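Glycerol-3-phosphate dehydrogenase [NAD(P)+] (Coxiella burnetii, PDB 3K96) probably catalyses the NAD(P)H-dependent reduction of dihydroxyacetone phosphate to sn-glycerol 3-phosphate, the key precursor for phospholipid synthesis. Local coordinates at residues T101-V107 with T127-T133; I116-K120 with V146-L151. All blocks are in the same frame, centred on the assembly; numbering follows the deposited sequence.

Both contacts lie in the N-terminal nucleotide-binding region, with centres about 11 Å apart. Along the chain their segments alternate: strand 102-105, helix 109-119, strand 128-131 and helix 143-151 follow one another, so contact 1 pairs the two strands of a beta-alpha-beta unit, while contact 2 pairs the connecting helix with the helix that comes after the second strand. The helices lie on the face of the sheet that carries Ile103, Ile105 and Ile129. There the contacts merge: Ile105 CD1 lies 3.6 Å from Ile116 CD1, and Met119 CE lies 3.8 Å from Ile103 CD1. Sheet and helix layer thus share one hydrophobic core in a Rossmann-type fold.

Contact 1: T101-V107 with T127-T133; sequences TDILIVV and TRIAWGT
Asp102 and Arg128, neighbours across two parallel strands, lie side by side and close a two-pronged salt bridge at the partly exposed end of the contact. Arg128 presents the side of its guanidinium: NE reaches Asp102 OD1 at 2.8 Å, nearly in the guanidinium plane, and NH2 reaches OD2 at 3.0 Å through the syn lone pair. The two flat groups are twisted 31° apart, and the bend in the arginine chain at chi3 (-68°) turns its NE edge to the carboxylate. NH2 also bridges to Asp188, so the arginine joins two acidic groups.

The inner part is closely packed and buried. The ladder alternates as parallel strands do: Ile103 donates to Arg128 O and accepts from Ala130 N, the latter bond 2.7 Å from N to Ile103 O and almost straight at 179°. Ile105 repeats the pattern with Ala130 O and Gly132 N. On the face bearing Asp102 and Arg128, the small Ala130 CB meets Leu104 CD1 at 3.9 Å. On the other face, Ile105 CD1 touches Ile129 CG2, also at 3.9 Å, and Ile103 CD1 rests against Thr127 CG2. Trp131 joins through its CB, while its indole leads away from strand 102-105.

Beyond the ladder, Thr133 OG1 donates to Val107 O over 2.8 Å, in the carbonyl plane on a lone pair. This ties together the loops at the C-terminal ends of the strands, near Trp40 and Glu306, predicted to bind NADPH.

Strand 32-35 flanks 102-105 and strand 156-160 flanks 128-131, so the pair is central in the sheet. Helix 183-193 covers the Ala130 face through Phe185 and Leu189; helices 109-119 and 143-151 cover the isoleucine face.

Contact 2: I116-K120 with V146-L151; sequences ITRMK and VVATEL
A single knob-into-hole contact joins two neighbouring helices on one face of the Rossmann-type sheet: Ile116 of helix 109-119 is the knob, set among Val146, Val147, Glu150 and Leu151 of helix 143-151. Its two branches divide the hole. CG2 comes over the aliphatic stem of Glu150, 3.7 Å from CB, and also meets Val146 CG1 at 4.0 Å. The longer branch, bent at chi2 (-58°), places Ile116 CD1 3.7 Å from Leu151 CD1 and against Val147 CG2. The two methyls of Leu151 part: CD1 meets the tip of Ile116, while CD2 lies against the Ile116 carbonyl oxygen and Lys120 CG.

Toward solvent the contact turns polar. The fully extended Lys120 chain reaches across to Glu150, where NZ forms a salt bridge to OE1 at 2.7 Å, approaching on the anti side and 28° out of the carboxylate plane. Glu150 OE2 is bridged to Arg141, so each carboxylate oxygen has a cationic partner, which probably stabilises the negative charge.

Beneath, Met119 packs on Ile105 of strand 102-105, while Val147 and Leu151 rest on Ile129 of strand 128-131, seating both helices on the sheet.

Contact 1: T101-V107 with T127-T133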
loop_
_atom_site.group_PDB
_atom_site.type_symbol
_atom_site.label_atom_id
_atom_site.label_comp_id
_atom_site.label_asym_id
_atom_site.label_seq_id
_atom_site.Cartn_x
_atom_site.Cartn_y
_atom_site.Cartn_z
ATOM N N THR A 101 36.523 10.262 -0.670
ATOM C CA THR A 101 35.780 11.523 -0.727
ATOM C C THR A 101 34.258 11.329 -0.830
ATOM O O THR A 101 33.507 12.280 -0.579
ATOM C CB THR A 101 36.270 12.400 -1.850
ATOM O OG1 THR A 101 36.154 11.668 -3.067
ATOM C CG2 THR A 101 37.740 12.823 -1.595
ATOM N N ASP A 102 33.815 10.125 -1.217
ATOM C CA ASP A 102 32.373 9.794 -1.305
ATOM C C ASP A 102 31.977 8.986 -0.091
ATOM O O ASP A 102 32.519 7.909 0.149
ATOM C CB ASP A 102 32.046 9.023 -2.576
ATOM C CG ASP A 102 32.069 9.904 -3.809
ATOM O OD1 ASP A 102 32.096 11.144 -3.663
ATOM O OD2 ASP A 102 32.028 9.357 -4.923
ATOM N N ILE A 103 31.018 9.515 0.666
ATOM C CA ILE A 103 30.586 8.917 1.919
ATOM C C ILE A 103 29.078 8.668 1.941
ATOM O O ILE A 103 28.294 9.537 1.566
ATOM C CB ILE A 103 30.913 9.883 3.066
ATOM C CG1 ILE A 103 32.379 10.351 2.955
ATOM C CG2 ILE A 103 30.619 9.247 4.403
ATOM C CD1 ILE A 103 32.723 11.513 3.855
ATOM N N LEU A 104 28.692 7.484 2.405
ATOM C CA LEU A 104 27.285 7.078 2.480
ATOM C C LEU A 104 26.937 6.749 3.928
ATOM O O LEU A 104 27.397 5.752 4.482
ATOM C CB LEU A 104 27.047 5.883 1.559
ATOM C CG LEU A 104 25.685 5.193 1.614
ATOM C CD1 LEU A 104 24.523 6.180 1.367
ATOM C CD2 LEU A 104 25.694 4.060 0.606
ATOM N N ILE A 105 26.166 7.627 4.550
ATOM C CA ILE A 105 25.806 7.483 5.945
ATOM C C ILE A 105 24.502 6.693 6.106
ATOM O O ILE A 105 23.493 7.046 5.519
ATOM C CB ILE A 105 25.596 8.869 6.602
ATOM C CG1 ILE A 105 26.854 9.748 6.432
ATOM C CG2 ILE A 105 25.201 8.695 8.058
ATOM C CD1 ILE A 105 26.700 11.176 6.950
ATOM N N VAL A 106 24.531 5.660 6.948
ATOM C CA VAL A 106 23.370 4.814 7.171
ATOM C C VAL A 106 23.226 4.469 8.665
ATOM O O VAL A 106 23.081 3.319 9.029
ATOM C CB VAL A 106 23.458 3.498 6.344
ATOM C CG1 VAL A 106 22.111 2.814 6.313
ATOM C CG2 VAL A 106 23.903 3.775 4.900
ATOM N N VAL A 107 23.281 5.475 9.526
ATOM C CA VAL A 107 23.098 5.270 10.949
ATOM C C VAL A 107 21.642 5.637 11.324
ATOM O O VAL A 107 20.918 6.234 10.529
ATOM C CB VAL A 107 24.103 6.109 11.738
ATOM C CG1 VAL A 107 25.533 5.704 11.360
ATOM C CG2 VAL A 107 23.900 7.592 11.489
ATOM N N THR A 127 34.555 16.470 -0.966
ATOM C CA THR A 127 33.737 15.515 -0.257
ATOM C C THR A 127 32.273 15.605 -0.699
ATOM O O THR A 127 31.732 16.700 -0.877
ATOM C CB THR A 127 33.821 15.744 1.249
ATOM O OG1 THR A 127 35.132 15.403 1.682
ATOM C CG2 THR A 127 32.773 14.877 2.019
ATOM N N ARG A 128 31.670 14.434 -0.915
ATOM C CA ARG A 128 30.259 14.310 -1.275
ATOM C C ARG A 128 29.635 13.366 -0.272
ATOM O O ARG A 128 30.212 12.331 0.053
ATOM C CB ARG A 128 30.100 13.796 -2.698
ATOM C CG ARG A 128 30.838 14.666 -3.704
ATOM C CD ARG A 128 30.487 14.288 -5.108
ATOM N NE ARG A 128 30.983 12.981 -5.511
ATOM C CZ ARG A 128 30.833 12.493 -6.736
ATOM N NH1 ARG A 128 30.196 13.198 -7.658
ATOM N NH2 ARG A 128 31.312 11.307 -7.039
ATOM N N ILE A 129 28.441 13.720 0.185
ATOM C CA ILE A 129 27.766 12.989 1.240
ATOM C C ILE A 129 26.379 12.497 0.856
ATOM O O ILE A 129 25.503 13.270 0.509
ATOM C CB ILE A 129 27.668 13.876 2.512
ATOM C CG1 ILE A 129 29.073 14.166 3.058
ATOM C CG2 ILE A 129 26.842 13.192 3.643
ATOM C CD1 ILE A 129 29.078 15.205 4.128
ATOM N N ALA A 130 26.198 11.186 0.912
ATOM C CA ALA A 130 24.900 10.582 0.630
ATOM C C ALA A 130 24.477 9.896 1.901
ATOM O O ALA A 130 25.316 9.625 2.742
ATOM C CB ALA A 130 24.998 9.587 -0.520
ATOM N N TRP A 131 23.167 9.666 2.079
ATOM C CA TRP A 131 22.687 8.937 3.248
ATOM C C TRP A 131 21.480 8.045 2.914
ATOM O O TRP A 131 20.706 8.308 1.978
ATOM C CB TRP A 131 22.333 9.863 4.423
ATOM C CG TRP A 131 21.238 10.826 4.097
ATOM C CD1 TRP A 131 19.891 10.627 4.250
ATOM C CD2 TRP A 131 21.393 12.121 3.537
ATOM N NE1 TRP A 131 19.198 11.732 3.810
ATOM C CE2 TRP A 131 20.104 12.663 3.366
ATOM C CE3 TRP A 131 22.502 12.881 3.155
ATOM C CZ2 TRP A 131 19.896 13.928 2.837
ATOM C CZ3 TRP A 131 22.294 14.141 2.624
ATOM C CH2 TRP A 131 20.998 14.651 2.469
ATOM N N GLY A 132 21.381 6.970 3.691
ATOM C CA GLY A 132 20.276 6.020 3.637
ATOM C C GLY A 132 19.435 6.147 4.895
ATOM O O GLY A 132 18.391 5.478 5.022
ATOM N N THR A 133 19.902 6.980 5.837
ATOM C CA THR A 133 19.166 7.266 7.080
ATOM C C THR A 133 17.792 7.857 6.757
ATOM O O THR A 133 17.657 8.627 5.819
ATOM C CB THR A 133 19.930 8.309 7.924
ATOM O OG1 THR A 133 21.255 7.829 8.197
ATOM C CG2 THR A 133 19.199 8.644 9.230
#

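Contact 2: I116-K120 with V146-L151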
loop_
_atom_site.group_PDB
_atom_site.type_symbol
_atom_site.label_atom_id
_atom_site.label_comp_id
_atom_site.label_asym_id
_atom_site.label_seq_id
_atom_site.Cartn_x
_atom_site.Cartn_y
_atom_site.Cartn_z
ATOM N N ILE A 116 27.609 13.469 11.994
ATOM C CA ILE A 116 27.937 14.670 11.230
ATOM C C ILE A 116 28.923 15.549 12.023
ATOM O O ILE A 116 29.898 16.031 11.480
ATOM C CB ILE A 116 26.677 15.460 10.867
ATOM C CG1 ILE A 116 25.862 14.704 9.785
ATOM C CG2 ILE A 116 27.022 16.854 10.347
ATOM C CD1 ILE A 116 26.636 14.410 8.473
ATOM N N THR A 117 28.674 15.708 13.321
ATOM C CA THR A 117 29.533 16.505 14.161
ATOM C C THR A 117 30.990 15.994 14.103
ATOM O O THR A 117 31.936 16.769 13.936
ATOM C CB THR A 117 29.021 16.527 15.612
ATOM O OG1 THR A 117 27.742 17.191 15.677
ATOM C CG2 THR A 117 30.005 17.268 16.523
ATOM N N ARG A 118 31.140 14.683 14.217
ATOM C CA ARG A 118 32.432 14.024 14.211
ATOM C C ARG A 118 33.118 14.043 12.851
ATOM O O ARG A 118 34.337 13.864 12.755
ATOM C CB ARG A 118 32.261 12.613 14.749
ATOM C CG ARG A 118 31.965 12.677 16.224
ATOM C CD ARG A 118 31.396 11.418 16.843
ATOM N NE ARG A 118 31.284 11.606 18.300
ATOM C CZ ARG A 118 30.386 12.394 18.906
ATOM N NH1 ARG A 118 29.498 13.115 18.200
ATOM N NH2 ARG A 118 30.392 12.488 20.232
ATOM N N MET A 119 32.348 14.289 11.803
ATOM C CA MET A 119 32.926 14.382 10.489
ATOM C C MET A 119 33.502 15.763 10.212
ATOM O O MET A 119 34.231 15.911 9.246
ATOM C CB MET A 119 31.889 14.075 9.422
ATOM C CG MET A 119 31.408 12.647 9.471
ATOM S SD MET A 119 29.986 12.311 8.410
ATOM C CE MET A 119 30.642 12.667 6.782
ATOM N N LYS A 120 33.183 16.769 11.032
ATOM C CA LYS A 120 33.648 18.140 10.728
ATOM C C LYS A 120 35.136 18.287 10.411
ATOM O O LYS A 120 35.472 18.913 9.428
ATOM C CB LYS A 120 33.218 19.161 11.784
ATOM C CG LYS A 120 31.722 19.463 11.708
ATOM C CD LYS A 120 31.267 20.441 12.748
ATOM C CE LYS A 120 29.799 20.785 12.561
ATOM N NZ LYS A 120 29.386 21.827 13.510
ATOM N N VAL A 146 21.113 19.404 8.105
ATOM C CA VAL A 146 22.178 19.133 9.047
ATOM C C VAL A 146 23.485 19.007 8.253
ATOM O O VAL A 146 24.510 19.579 8.629
ATOM C CB VAL A 146 21.947 17.860 9.841
ATOM C CG1 VAL A 146 23.131 17.600 10.755
ATOM C CG2 VAL A 146 20.594 17.937 10.642
ATOM N N VAL A 147 23.445 18.281 7.140
ATOM C CA VAL A 147 24.636 18.117 6.348
ATOM C C VAL A 147 25.128 19.484 5.806
ATOM O O VAL A 147 26.296 19.858 6.007
ATOM C CB VAL A 147 24.460 17.103 5.195
ATOM C CG1 VAL A 147 25.700 17.102 4.327
ATOM C CG2 VAL A 147 24.202 15.658 5.721
ATOM N N ALA A 148 24.237 20.233 5.158
ATOM C CA ALA A 148 24.608 21.519 4.562
ATOM C C ALA A 148 25.070 22.554 5.599
ATOM O O ALA A 148 26.135 23.167 5.444
ATOM C CB ALA A 148 23.457 22.081 3.716
ATOM N N THR A 149 24.288 22.737 6.657
ATOM C CA THR A 149 24.628 23.699 7.701
ATOM C C THR A 149 25.939 23.390 8.426
ATOM O O THR A 149 26.765 24.273 8.620
ATOM C CB THR A 149 23.493 23.787 8.735
ATOM O OG1 THR A 149 22.329 24.259 8.071
ATOM C CG2 THR A 149 23.836 24.743 9.901
ATOM N N GLU A 150 26.146 22.136 8.803
ATOM C CA GLU A 150 27.329 21.772 9.559
ATOM C C GLU A 150 28.604 21.498 8.753
ATOM O O GLU A 150 29.675 21.777 9.239
ATOM C CB GLU A 150 27.038 20.541 10.438
ATOM C CG GLU A 150 25.819 20.656 11.314
ATOM C CD GLU A 150 25.810 21.896 12.196
ATOM O OE1 GLU A 150 26.900 22.403 12.505
ATOM O OE2 GLU A 150 24.704 22.342 12.616
ATOM N N LEU A 151 28.481 20.934 7.546
ATOM C CA LEU A 151 29.651 20.564 6.741
ATOM C C LEU A 151 29.830 21.452 5.501
ATOM O O LEU A 151 30.810 21.311 4.778
ATOM C CB LEU A 151 29.534 19.093 6.296
ATOM C CG LEU A 151 29.298 18.032 7.403
ATOM C CD1 LEU A 151 29.171 16.617 6.847
ATOM C CD2 LEU A 151 30.416 18.046 8.431
#